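Local coordinates for ubiquitin-activating enzyme E1-like (Saccharomyces cerevisiae, PDB 3ONH), which activates the ubiquitin-like modifier SMT3 with ATP, as a heterodimer with AOS1, and contributes here its ubiquitin-fold domain, at residues K4-V9 against V109-I114; Y33-D38 against M84-I89; I39-A44 against I74-E79; I66-G71 against L91-D96. All coordinates share one frame; numbering follows the deposited sequence.

Contact 1. Residues K4-V9 against V109-I114; sequences KVCRGV and VEVPLI
C6 sets its sulfur opposite its own carbonyl carbon (chi1 -58°), and this sends SG along the 110-112 chain. V109 has CG1 trans to its backbone N (chi1 176°), and this turns CG1 toward C6 and CG2 toward the R7-G8 backbone. The sulfur meets mostly backbone and small apolar groups. C6 SG is 3.5 Å from E110 O. It is 3.9 Å from P112 CD, the ring carbon bonded to the proline N. The CG2 branch of V111 adds a looser touch on C6 SG at 4.2 Å. Next to this, C6 CB packs on V109 CG1 at 4.1 Å. V109 CG2 lies 3.6 Å from R7 O and also touches G8 CA. A beta carbon at G8 would stand about 3.0 Å from V109 CG2, a clash, so the missing side chain makes room for the valine. Within the ubiquitin-fold domain, strand 6-12 pairs in parallel with strand 84-95. The 109-112 chain runs against the C6-G8 part of strand 6-12, 166° apart in direction. C6 CA and V111 CA are 6.5 Å apart, and side chains meet both side chains and backbone. The backbone of C6 bonds instead to A88 and E90. With an alanine here in place of V109, both methyl branches are gone, and C6 CB and the R7-G8 backbone would probably lose apolar cover, leaving a gap. R7 points away from the 109-114 chain and forms a salt bridge with E90.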
loop_
_atom_site.group_PDB
_atom_site.type_symbol
_atom_site.label_atom_id
_atom_site.label_comp_id
_atom_site.label_asym_id
_atom_site.label_seq_id
_atom_site.Cartn_x
_atom_site.Cartn_y
_atom_site.Cartn_z
ATOM N N LYS A 4 -0.965 -8.638 -15.639
ATOM C CA LYS A 4 -1.675 -8.941 -14.410
ATOM C C LYS A 4 -0.997 -8.280 -13.215
ATOM O O LYS A 4 -0.065 -7.491 -13.364
ATOM C CB LYS A 4 -1.763 -10.450 -14.193
ATOM C CG LYS A 4 -0.488 -11.074 -13.662
ATOM C CD LYS A 4 -0.699 -12.527 -13.287
ATOM C CE LYS A 4 -0.728 -13.395 -14.527
ATOM N NZ LYS A 4 0.485 -13.165 -15.362
ATOM N N VAL A 5 -1.474 -8.614 -12.024
ATOM C CA VAL A 5 -1.024 -7.955 -10.815
ATOM C C VAL A 5 -1.005 -8.962 -9.672
ATOM O O VAL A 5 -1.765 -9.928 -9.671
ATOM C CB VAL A 5 -1.971 -6.800 -10.460
ATOM C CG1 VAL A 5 -3.261 -7.338 -9.869
ATOM C CG2 VAL A 5 -1.302 -5.835 -9.519
ATOM N N CYS A 6 -0.117 -8.753 -8.708
ATOM C CA CYS A 6 -0.135 -9.575 -7.511
ATOM C C CYS A 6 -1.275 -9.101 -6.617
ATOM O O CYS A 6 -1.700 -7.946 -6.698
ATOM C CB CYS A 6 1.207 -9.520 -6.790
ATOM S SG CYS A 6 2.543 -10.063 -7.833
ATOM N N ARG A 7 -1.791 -10.000 -5.794
ATOM C CA ARG A 7 -2.915 -9.659 -4.940
ATOM C C ARG A 7 -2.744 -10.227 -3.544
ATOM O O ARG A 7 -2.206 -11.317 -3.369
ATOM C CB ARG A 7 -4.225 -10.151 -5.559
ATOM C CG ARG A 7 -4.544 -9.515 -6.903
ATOM C CD ARG A 7 -5.731 -10.184 -7.580
ATOM N NE ARG A 7 -5.983 -9.626 -8.905
ATOM C CZ ARG A 7 -6.521 -8.430 -9.111
ATOM N NH1 ARG A 7 -6.862 -7.669 -8.080
ATOM N NH2 ARG A 7 -6.719 -7.995 -10.345
ATOM N N GLY A 8 -3.202 -9.473 -2.558
ATOM C CA GLY A 8 -3.196 -9.928 -1.181
ATOM C C GLY A 8 -4.165 -9.139 -0.324
ATOM O O GLY A 8 -4.701 -8.124 -0.769
ATOM N N VAL A 9 -4.393 -9.612 0.897
ATOM C CA VAL A 9 -5.204 -8.904 1.872
ATOM C C VAL A 9 -4.332 -8.389 3.009
ATOM O O VAL A 9 -3.539 -9.134 3.582
ATOM C CB VAL A 9 -6.304 -9.816 2.465
ATOM C CG1 VAL A 9 -7.006 -9.130 3.633
ATOM C CG2 VAL A 9 -7.305 -10.207 1.402
ATOM N N VAL A 109 3.076 -12.539 0.071
ATOM C CA VAL A 109 2.800 -12.747 -1.345
ATOM C C VAL A 109 4.108 -12.777 -2.133
ATOM O O VAL A 109 5.094 -12.157 -1.738
ATOM C CB VAL A 109 1.935 -11.603 -1.914
ATOM C CG1 VAL A 109 1.732 -11.780 -3.410
ATOM C CG2 VAL A 109 0.609 -11.522 -1.193
ATOM N N GLU A 110 4.108 -13.500 -3.247
ATOM C CA GLU A 110 5.271 -13.560 -4.121
ATOM C C GLU A 110 5.184 -12.467 -5.172
ATOM O O GLU A 110 4.287 -12.489 -6.016
ATOM C CB GLU A 110 5.343 -14.920 -4.810
ATOM C CG GLU A 110 6.705 -15.253 -5.384
ATOM C CD GLU A 110 6.830 -16.726 -5.742
ATOM O OE1 GLU A 110 6.243 -17.140 -6.768
ATOM O OE2 GLU A 110 7.507 -17.467 -4.992
ATOM N N VAL A 111 6.108 -11.508 -5.105
ATOM C CA VAL A 111 6.136 -10.392 -6.042
ATOM C C VAL A 111 7.434 -10.412 -6.808
ATOM O O VAL A 111 8.468 -9.989 -6.305
ATOM C CB VAL A 111 6.003 -9.035 -5.339
ATOM C CG1 VAL A 111 5.954 -7.933 -6.364
ATOM C CG2 VAL A 111 4.756 -9.005 -4.482
ATOM N N PRO A 112 7.385 -10.902 -8.047
ATOM C CA PRO A 112 8.587 -11.107 -8.847
ATOM C C PRO A 112 9.004 -9.841 -9.582
ATOM O O PRO A 112 8.207 -8.915 -9.706
ATOM C CB PRO A 112 8.144 -12.152 -9.878
ATOM C CG PRO A 112 6.608 -12.276 -9.727
ATOM C CD PRO A 112 6.159 -11.196 -8.807
ATOM N N LEU A 113 10.244 -9.812 -10.052
ATOM C CA LEU A 113 10.653 -8.850 -11.055
ATOM C C LEU A 113 10.106 -9.305 -12.407
ATOM O O LEU A 113 10.101 -10.497 -12.711
ATOM C CB LEU A 113 12.174 -8.765 -11.133
ATOM C CG LEU A 113 12.940 -8.116 -9.984
ATOM C CD1 LEU A 113 14.386 -7.939 -10.410
ATOM C CD2 LEU A 113 12.327 -6.778 -9.634
ATOM N N ILE A 114 9.645 -8.356 -13.213
ATOM C CA ILE A 114 9.162 -8.659 -14.556
ATOM C C ILE A 114 9.636 -7.594 -15.521
ATOM O O ILE A 114 9.962 -6.487 -15.119
ATOM C CB ILE A 114 7.630 -8.692 -14.609
ATOM C CG1 ILE A 114 7.066 -7.370 -14.085
ATOM C CG2 ILE A 114 7.106 -9.874 -13.828
ATOM C CD1 ILE A 114 5.637 -7.121 -14.472
#

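Contact 2. Residues Y33-D38 against M84-I89; sequences YSYPQD and MIRKAI
The turn that leaves helix 22-33 for strand 39-43 packs here on the irregular part of strand 84-95 in the ubiquitin-fold domain, with Y33, S34 and Y35 meeting R86, K87 and I89. S34 has positive phi, which takes the chain out of the helix. R86 is bent at two torsions (chi2 65°, chi3 59°), so its chain folds over the turn. R86 NE donates to S34 O at 2.8 Å. The N-H...O angle is 135°, and the donor stands above the carbonyl plane. S34 CB covers one face of the guanidinium, 3.5 Å from R86 NH2. The aliphatic part of R86 serves Y35: CG lies over one face of the Y35 ring, 3.6 Å from its centroid, in a CH-pi contact. The ring and the guanidinium are turned almost perpendicular. Y35 OH gives a weak hydrogen bond to K87 O at 2.7 Å. Y35 CZ also touches I89 CG2 at 3.9 Å. The other end of I89 serves a different ring: CD1 sits over the face of Y33, 4.2 Å from its centroid. Y33 OH bonds to P107 O, which ties this ring to a third part of the chain. R86 NH1 bonds to V111 O. The arginine is thus held by two main-chain carbonyls, which should limit its rotation and would partly offset its positive charge.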
loop_
_atom_site.group_PDB
_atom_site.type_symbol
_atom_site.label_atom_id
_atom_site.label_comp_id
_atom_site.label_asym_id
_atom_site.label_seq_id
_atom_site.Cartn_x
_atom_site.Cartn_y
_atom_site.Cartn_z
ATOM N N TYR A 33 7.987 -6.067 0.146
ATOM C CA TYR A 33 7.934 -6.740 -1.154
ATOM C C TYR A 33 9.067 -6.351 -2.106
ATOM O O TYR A 33 9.064 -6.746 -3.266
ATOM C CB TYR A 33 6.575 -6.527 -1.832
ATOM C CG TYR A 33 5.403 -6.884 -0.957
ATOM C CD1 TYR A 33 5.081 -8.208 -0.698
ATOM C CD2 TYR A 33 4.619 -5.895 -0.381
ATOM C CE1 TYR A 33 4.012 -8.532 0.117
ATOM C CE2 TYR A 33 3.547 -6.214 0.423
ATOM C CZ TYR A 33 3.249 -7.531 0.669
ATOM O OH TYR A 33 2.185 -7.842 1.478
ATOM N N SER A 34 10.023 -5.570 -1.616
ATOM C CA SER A 34 11.226 -5.228 -2.377
ATOM C C SER A 34 10.953 -4.367 -3.596
ATOM O O SER A 34 11.412 -4.667 -4.696
ATOM C CB SER A 34 11.981 -6.492 -2.780
ATOM O OG SER A 34 12.227 -7.281 -1.630
ATOM N N TYR A 35 10.188 -3.302 -3.400
ATOM C CA TYR A 35 10.050 -2.280 -4.424
ATOM C C TYR A 35 11.230 -1.331 -4.287
ATOM O O TYR A 35 11.929 -1.355 -3.280
ATOM C CB TYR A 35 8.730 -1.523 -4.270
ATOM C CG TYR A 35 7.523 -2.313 -4.704
ATOM C CD1 TYR A 35 7.114 -2.325 -6.031
ATOM C CD2 TYR A 35 6.779 -3.029 -3.783
ATOM C CE1 TYR A 35 6.014 -3.042 -6.433
ATOM C CE2 TYR A 35 5.671 -3.751 -4.175
ATOM C CZ TYR A 35 5.300 -3.757 -5.501
ATOM O OH TYR A 35 4.199 -4.480 -5.892
ATOM N N PRO A 36 11.468 -0.501 -5.312
ATOM C CA PRO A 36 12.549 0.488 -5.265
ATOM C C PRO A 36 12.119 1.733 -4.500
ATOM O O PRO A 36 11.063 1.732 -3.876
ATOM C CB PRO A 36 12.760 0.847 -6.735
ATOM C CG PRO A 36 11.947 -0.144 -7.522
ATOM C CD PRO A 36 10.839 -0.559 -6.637
ATOM N N GLN A 37 12.917 2.792 -4.555
ATOM C CA GLN A 37 12.565 4.008 -3.834
ATOM C C GLN A 37 11.413 4.754 -4.488
ATOM O O GLN A 37 10.470 5.159 -3.821
ATOM C CB GLN A 37 13.780 4.910 -3.692
ATOM C CG GLN A 37 14.944 4.189 -3.076
ATOM C CD GLN A 37 14.520 3.260 -1.946
ATOM O OE1 GLN A 37 14.524 3.642 -0.775
ATOM N NE2 GLN A 37 14.153 2.031 -2.295
ATOM N N ASP A 38 11.493 4.935 -5.797
ATOM C CA ASP A 38 10.440 5.619 -6.528
ATOM C C ASP A 38 9.259 4.696 -6.749
ATOM O O ASP A 38 9.361 3.711 -7.477
ATOM C CB ASP A 38 10.946 6.118 -7.871
ATOM C CG ASP A 38 12.009 7.181 -7.742
ATOM O OD1 ASP A 38 12.142 7.753 -6.643
ATOM O OD2 ASP A 38 12.707 7.449 -8.749
ATOM N N MET A 84 13.471 -3.734 -15.976
ATOM C CA MET A 84 12.577 -4.623 -15.259
ATOM C C MET A 84 11.927 -3.832 -14.148
ATOM O O MET A 84 12.448 -2.813 -13.711
ATOM C CB MET A 84 13.338 -5.798 -14.652
ATOM C CG MET A 84 13.942 -6.759 -15.661
ATOM S SD MET A 84 14.397 -8.326 -14.890
ATOM C CE MET A 84 12.778 -9.043 -14.614
ATOM N N ILE A 85 10.791 -4.312 -13.677
ATOM C CA ILE A 85 10.106 -3.662 -12.582
ATOM C C ILE A 85 9.692 -4.708 -11.579
ATOM O O ILE A 85 9.525 -5.870 -11.930
ATOM C CB ILE A 85 8.830 -2.978 -13.073
ATOM C CG1 ILE A 85 7.968 -3.970 -13.853
ATOM C CG2 ILE A 85 9.164 -1.813 -13.960
ATOM C CD1 ILE A 85 6.725 -3.355 -14.446
ATOM N N ARG A 86 9.522 -4.300 -10.327
ATOM C CA ARG A 86 8.863 -5.164 -9.362
ATOM C C ARG A 86 7.385 -5.194 -9.744
ATOM O O ARG A 86 6.758 -4.151 -9.880
ATOM C CB ARG A 86 9.046 -4.624 -7.941
ATOM C CG ARG A 86 8.427 -5.484 -6.852
ATOM C CD ARG A 86 9.109 -6.836 -6.745
ATOM N NE ARG A 86 10.528 -6.694 -6.454
ATOM C CZ ARG A 86 11.370 -7.713 -6.368
ATOM N NH1 ARG A 86 10.927 -8.945 -6.552
ATOM N NH2 ARG A 86 12.650 -7.499 -6.103
ATOM N N LYS A 87 6.834 -6.385 -9.940
ATOM C CA LYS A 87 5.433 -6.515 -10.318
ATOM C C LYS A 87 4.522 -5.763 -9.349
ATOM O O LYS A 87 4.715 -5.821 -8.144
ATOM C CB LYS A 87 5.043 -7.990 -10.372
ATOM C CG LYS A 87 3.653 -8.251 -10.924
ATOM C CD LYS A 87 3.474 -9.732 -11.217
ATOM C CE LYS A 87 2.060 -10.068 -11.641
ATOM N NZ LYS A 87 1.877 -11.539 -11.715
ATOM N N ALA A 88 3.528 -5.062 -9.886
ATOM C CA ALA A 88 2.617 -4.281 -9.056
ATOM C C ALA A 88 1.781 -5.202 -8.187
ATOM O O ALA A 88 1.589 -6.365 -8.518
ATOM C CB ALA A 88 1.717 -3.402 -9.923
ATOM N N ILE A 89 1.283 -4.682 -7.072
ATOM C CA ILE A 89 0.458 -5.484 -6.194
ATOM C C ILE A 89 -0.800 -4.716 -5.807
ATOM O O ILE A 89 -0.748 -3.519 -5.549
ATOM C CB ILE A 89 1.247 -5.913 -4.952
ATOM C CG1 ILE A 89 0.405 -6.835 -4.070
ATOM C CG2 ILE A 89 1.707 -4.696 -4.162
ATOM C CD1 ILE A 89 1.151 -7.393 -2.875
#

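Contact 3. Residues I39-A44 against I74-E79; sequences ISLLDA and ILFSDE
Strands 39-43 and 74-78 run antiparallel, 164° apart in direction and 4.6 Å between axes, with S40-S77 and L42-L75 as the hydrogen-bonded pairs. Each of these pairs makes two N-H...O bonds. S77 N to S40 O is 2.8 Å at 169°, in the carbonyl plane. L75 N to L42 O is also 2.8 Å. One face of the pair carries I39, L41, D43, I74, F76 and D78. I39 CG2 lies 3.5 Å from F76 CZ. L41 CD2 presses on I74 CG2 at 3.3 Å, tighter than usual carbon contact. The CD1 branch of the same leucine comes to the edge of the F76 ring, 4.0 Å from CD1 of F76. Helix 22-33 covers this side, with V26 on L41 and I29 on F76, and Y35 also meets the F76 ring. The other face carries S40, L42, L75 and S77. Here L42 CD2 and L75 CD2 meet loosely at 4.3 Å, and A44 CB rests on L75 CB. Past the strand end, E79 is bent at chi2 (-66°), and its side chain lies alongside S40. Its CG is 3.5 Å from S40 CB. D43 forms a salt bridge with R48, and D78 accepts hydrogen bonds from the N-H groups of G81 and R86. A mixed sheet packed on helix 22-33, with this antiparallel pair in it, is consistent with the beta-grasp fold of ubiquitin-like domains.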
loop_
_atom_site.group_PDB
_atom_site.type_symbol
_atom_site.label_atom_id
_atom_site.label_comp_id
_atom_site.label_asym_id
_atom_site.label_seq_id
_atom_site.Cartn_x
_atom_site.Cartn_y
_atom_site.Cartn_z
ATOM N N ILE A 39 8.130 5.047 -6.148
ATOM C CA ILE A 39 6.962 4.188 -6.133
ATOM C C ILE A 39 5.688 4.982 -6.409
ATOM O O ILE A 39 5.692 6.217 -6.387
ATOM C CB ILE A 39 6.849 3.486 -4.767
ATOM C CG1 ILE A 39 6.859 1.980 -4.957
ATOM C CG2 ILE A 39 5.652 3.994 -3.961
ATOM C CD1 ILE A 39 8.127 1.487 -5.576
ATOM N N SER A 40 4.605 4.262 -6.684
ATOM C CA SER A 40 3.288 4.870 -6.842
ATOM C C SER A 40 2.281 4.127 -5.980
ATOM O O SER A 40 2.229 2.903 -6.005
ATOM C CB SER A 40 2.840 4.809 -8.305
ATOM O OG SER A 40 2.175 6.000 -8.676
ATOM N N LEU A 41 1.487 4.874 -5.219
ATOM C CA LEU A 41 0.414 4.306 -4.406
ATOM C C LEU A 41 -0.910 4.953 -4.786
ATOM O O LEU A 41 -1.122 6.144 -4.573
ATOM C CB LEU A 41 0.693 4.502 -2.916
ATOM C CG LEU A 41 -0.137 3.660 -1.939
ATOM C CD1 LEU A 41 0.517 3.629 -0.570
ATOM C CD2 LEU A 41 -1.565 4.168 -1.825
ATOM N N LEU A 42 -1.797 4.147 -5.348
ATOM C CA LEU A 42 -3.076 4.619 -5.840
ATOM C C LEU A 42 -4.219 3.912 -5.108
ATOM O O LEU A 42 -4.121 2.730 -4.792
ATOM C CB LEU A 42 -3.162 4.334 -7.337
ATOM C CG LEU A 42 -4.466 4.628 -8.069
ATOM C CD1 LEU A 42 -4.491 6.059 -8.552
ATOM C CD2 LEU A 42 -4.613 3.680 -9.242
ATOM N N ASP A 43 -5.293 4.636 -4.820
ATOM C CA ASP A 43 -6.534 3.977 -4.439
ATOM C C ASP A 43 -7.126 3.401 -5.726
ATOM O O ASP A 43 -7.593 4.142 -6.588
ATOM C CB ASP A 43 -7.504 4.960 -3.760
ATOM C CG ASP A 43 -8.731 4.266 -3.163
ATOM O OD1 ASP A 43 -9.034 3.136 -3.585
ATOM O OD2 ASP A 43 -9.396 4.844 -2.271
ATOM N N ALA A 44 -7.070 2.084 -5.885
ATOM C CA ALA A 44 -7.603 1.467 -7.094
ATOM C C ALA A 44 -9.137 1.468 -7.087
ATOM O O ALA A 44 -9.766 1.421 -8.143
ATOM C CB ALA A 44 -7.048 0.057 -7.284
ATOM N N ILE A 74 -5.716 -0.898 -2.683
ATOM C CA ILE A 74 -4.575 -0.054 -2.998
ATOM C C ILE A 74 -3.717 -0.719 -4.055
ATOM O O ILE A 74 -3.466 -1.916 -3.987
ATOM C CB ILE A 74 -3.719 0.205 -1.747
ATOM C CG1 ILE A 74 -4.537 0.962 -0.711
ATOM C CG2 ILE A 74 -2.484 0.993 -2.108
ATOM C CD1 ILE A 74 -5.288 2.116 -1.289
ATOM N N LEU A 75 -3.286 0.055 -5.048
ATOM C CA LEU A 75 -2.376 -0.445 -6.067
ATOM C C LEU A 75 -0.999 0.179 -5.877
ATOM O O LEU A 75 -0.845 1.394 -5.941
ATOM C CB LEU A 75 -2.898 -0.138 -7.469
ATOM C CG LEU A 75 -1.991 -0.595 -8.605
ATOM C CD1 LEU A 75 -2.025 -2.108 -8.745
ATOM C CD2 LEU A 75 -2.405 0.063 -9.898
ATOM N N PHE A 76 0.002 -0.659 -5.653
ATOM C CA PHE A 76 1.330 -0.190 -5.301
ATOM C C PHE A 76 2.288 -0.571 -6.414
ATOM O O PHE A 76 2.507 -1.756 -6.657
ATOM C CB PHE A 76 1.757 -0.850 -3.995
ATOM C CG PHE A 76 2.881 -0.152 -3.298
ATOM C CD1 PHE A 76 2.626 0.753 -2.281
ATOM C CD2 PHE A 76 4.193 -0.413 -3.642
ATOM C CE1 PHE A 76 3.660 1.396 -1.624
ATOM C CE2 PHE A 76 5.230 0.224 -2.991
ATOM C CZ PHE A 76 4.965 1.133 -1.983
ATOM N N SER A 77 2.848 0.431 -7.088
ATOM C CA SER A 77 3.625 0.212 -8.297
ATOM C C SER A 77 5.075 0.698 -8.237
ATOM O O SER A 77 5.420 1.592 -7.465
ATOM C CB SER A 77 2.940 0.885 -9.488
ATOM O OG SER A 77 1.638 0.380 -9.688
ATOM N N ASP A 78 5.899 0.100 -9.095
ATOM C CA ASP A 78 7.309 0.454 -9.274
ATOM C C ASP A 78 7.441 1.552 -10.332
ATOM O O ASP A 78 7.028 1.377 -11.480
ATOM C CB ASP A 78 8.091 -0.814 -9.679
ATOM C CG ASP A 78 9.497 -0.527 -10.214
ATOM O OD1 ASP A 78 9.747 0.564 -10.767
ATOM O OD2 ASP A 78 10.359 -1.428 -10.105
ATOM N N GLU A 79 8.015 2.687 -9.953
ATOM C CA GLU A 79 8.078 3.824 -10.873
ATOM C C GLU A 79 9.495 4.189 -11.288
ATOM O O GLU A 79 9.703 5.158 -12.013
ATOM C CB GLU A 79 7.385 5.051 -10.275
ATOM C CG GLU A 79 5.898 4.867 -10.020
ATOM C CD GLU A 79 5.103 4.694 -11.300
ATOM O OE1 GLU A 79 5.598 5.098 -12.372
ATOM O OE2 GLU A 79 3.977 4.157 -11.236
#

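Contact 4. Residues I66-G71 against L91-D96; sequences INLGNG and LFLDVD
G71 N donates to L93 O at 2.8 Å, and the bond is almost straight at 178°. A second bond joins N70 and V95: V95 N gives its hydrogen to N70 OD1 at 3.0 Å. The donor lies in the plane of the amide and on a lone pair, but the bond is bent, with an N-H...O angle of 135°. The asparagine reaches there because CG is trans to its own N (chi1 -177°), which brings the amide to V95. Behind the amide, N70 CB lies against V95 CB at 3.9 Å. F92 also packs on G71. One face of its ring covers the glycine, with CZ 3.5 Å from G71 CA. An alanine here in place of F92 takes this ring away, and the G71 backbone would probably lose its cover and be freer to move. G71 has positive phi, where a beta carbon would jam against the carbonyl before it. On the inner side L93 closes the contact. Its CB is 3.7 Å from G69 O, and its CD1 touches L68 CB at 4.0 Å. Further out, G69 N bonds to S72 OG, and the backbone of L93 pairs with S72. L68 packs on R48 and L50, joining the loop to strand 48-52. F92 and D94 bond through their backbones to strand 6-12. The loop leading into strand 73-78 of the ubiquitin-fold domain is therefore pinned by one main-chain bond and one side-chain amide, and N70 OD1 stands in for a strand carbonyl, though less straight.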
loop_
_atom_site.group_PDB
_atom_site.type_symbol
_atom_site.label_atom_id
_atom_site.label_comp_id
_atom_site.label_asym_id
_atom_site.label_seq_id
_atom_site.Cartn_x
_atom_site.Cartn_y
_atom_site.Cartn_z
ATOM N N ILE A 66 -6.837 10.190 4.801
ATOM C CA ILE A 66 -6.876 10.289 3.346
ATOM C C ILE A 66 -7.993 9.420 2.778
ATOM O O ILE A 66 -8.020 9.111 1.594
ATOM C CB ILE A 66 -5.543 9.899 2.699
ATOM C CG1 ILE A 66 -5.237 8.435 2.981
ATOM C CG2 ILE A 66 -4.425 10.786 3.208
ATOM C CD1 ILE A 66 -3.883 7.998 2.483
ATOM N N ASN A 67 -8.908 9.028 3.649
ATOM C CA ASN A 67 -10.124 8.349 3.249
ATOM C C ASN A 67 -9.936 6.958 2.666
ATOM O O ASN A 67 -10.546 6.605 1.657
ATOM C CB ASN A 67 -10.925 9.219 2.290
ATOM C CG ASN A 67 -12.345 9.371 2.735
ATOM O OD1 ASN A 67 -12.790 10.468 3.065
ATOM N ND2 ASN A 67 -13.066 8.262 2.788
ATOM N N LEU A 68 -9.079 6.177 3.301
ATOM C CA LEU A 68 -8.997 4.760 3.006
ATOM C C LEU A 68 -9.752 4.062 4.116
ATOM O O LEU A 68 -9.810 4.565 5.228
ATOM C CB LEU A 68 -7.545 4.301 2.997
ATOM C CG LEU A 68 -6.641 4.881 1.914
ATOM C CD1 LEU A 68 -5.203 4.468 2.173
ATOM C CD2 LEU A 68 -7.097 4.435 0.537
ATOM N N GLY A 69 -10.346 2.915 3.822
ATOM C CA GLY A 69 -11.057 2.178 4.849
ATOM C C GLY A 69 -11.295 0.734 4.465
ATOM O O GLY A 69 -10.724 0.234 3.497
ATOM N N ASN A 70 -12.136 0.061 5.234
ATOM C CA ASN A 70 -12.443 -1.331 4.951
ATOM C C ASN A 70 -12.909 -1.511 3.518
ATOM O O ASN A 70 -13.829 -0.832 3.074
ATOM C CB ASN A 70 -13.513 -1.835 5.908
ATOM C CG ASN A 70 -13.822 -3.288 5.705
ATOM O OD1 ASN A 70 -12.974 -4.144 5.929
ATOM N ND2 ASN A 70 -15.043 -3.580 5.278
ATOM N N GLY A 71 -12.257 -2.404 2.780
ATOM C CA GLY A 71 -12.688 -2.717 1.433
ATOM C C GLY A 71 -11.993 -1.893 0.376
ATOM O O GLY A 71 -12.168 -2.126 -0.818
ATOM N N LEU A 91 -3.511 -4.500 -2.999
ATOM C CA LEU A 91 -3.755 -4.896 -1.621
ATOM C C LEU A 91 -5.136 -4.459 -1.134
ATOM O O LEU A 91 -5.472 -3.273 -1.140
ATOM C CB LEU A 91 -2.660 -4.346 -0.701
ATOM C CG LEU A 91 -1.256 -4.906 -0.936
ATOM C CD1 LEU A 91 -0.217 -4.041 -0.288
ATOM C CD2 LEU A 91 -1.165 -6.321 -0.421
ATOM N N PHE A 92 -5.919 -5.443 -0.706
ATOM C CA PHE A 92 -7.240 -5.223 -0.150
ATOM C C PHE A 92 -7.109 -4.919 1.338
ATOM O O PHE A 92 -6.484 -5.679 2.067
ATOM C CB PHE A 92 -8.081 -6.490 -0.349
ATOM C CG PHE A 92 -9.514 -6.352 0.090
ATOM C CD1 PHE A 92 -10.509 -6.080 -0.835
ATOM C CD2 PHE A 92 -9.872 -6.512 1.421
ATOM C CE1 PHE A 92 -11.829 -5.955 -0.441
ATOM C CE2 PHE A 92 -11.194 -6.382 1.821
ATOM C CZ PHE A 92 -12.170 -6.107 0.884
ATOM N N LEU A 93 -7.692 -3.811 1.784
ATOM C CA LEU A 93 -7.666 -3.449 3.196
ATOM C C LEU A 93 -8.819 -4.095 3.949
ATOM O O LEU A 93 -9.983 -3.720 3.782
ATOM C CB LEU A 93 -7.725 -1.928 3.389
ATOM C CG LEU A 93 -6.683 -1.080 2.664
ATOM C CD1 LEU A 93 -6.744 0.365 3.140
ATOM C CD2 LEU A 93 -5.300 -1.655 2.904
ATOM N N ASP A 94 -8.477 -5.068 4.784
ATOM C CA ASP A 94 -9.450 -5.785 5.612
ATOM C C ASP A 94 -9.434 -5.265 7.049
ATOM O O ASP A 94 -8.685 -5.757 7.895
ATOM C CB ASP A 94 -9.150 -7.287 5.574
ATOM C CG ASP A 94 -10.010 -8.090 6.533
ATOM O OD1 ASP A 94 -10.993 -7.542 7.072
ATOM O OD2 ASP A 94 -9.702 -9.285 6.741
ATOM N N VAL A 95 -10.261 -4.260 7.316
ATOM C CA VAL A 95 -10.357 -3.678 8.644
ATOM C C VAL A 95 -11.359 -4.479 9.479
ATOM O O VAL A 95 -12.566 -4.425 9.251
ATOM C CB VAL A 95 -10.745 -2.200 8.559
ATOM C CG1 VAL A 95 -11.031 -1.637 9.940
ATOM C CG2 VAL A 95 -9.635 -1.421 7.873
ATOM N N ASP A 96 -10.839 -5.232 10.440
ATOM C CA ASP A 96 -11.631 -6.239 11.132
ATOM C C ASP A 96 -11.745 -6.006 12.638
ATOM O O ASP A 96 -10.763 -5.686 13.308
ATOM C CB ASP A 96 -11.034 -7.621 10.856
ATOM C CG ASP A 96 -11.769 -8.729 11.573
ATOM O OD1 ASP A 96 -12.952 -8.540 11.920
ATOM O OD2 ASP A 96 -11.156 -9.796 11.781
#

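How the contacts relate
Strand 84-95 ties the set together. Contact 2 holds its beginning and contact 4 its end, with centres about 21 Å apart on opposite sides of the chain's centre. Contact 1 closes the longest loop, and the other three are nested inside it. It joins contact 2, about 10 Å away between centres, where I85 N and I114 O are 2.7 Å apart in a probable hydrogen bond. Contact 3 lies nearest the middle of the chain. It shares backbone bonds with contact 2 (F76 with I89) and with contact 4 (I74 with L91), at about 10 and 15 Å between centres. Contact 1 reaches contact 4 through G8 and F92. All four contacts belong to the framework of the ubiquitin-fold domain.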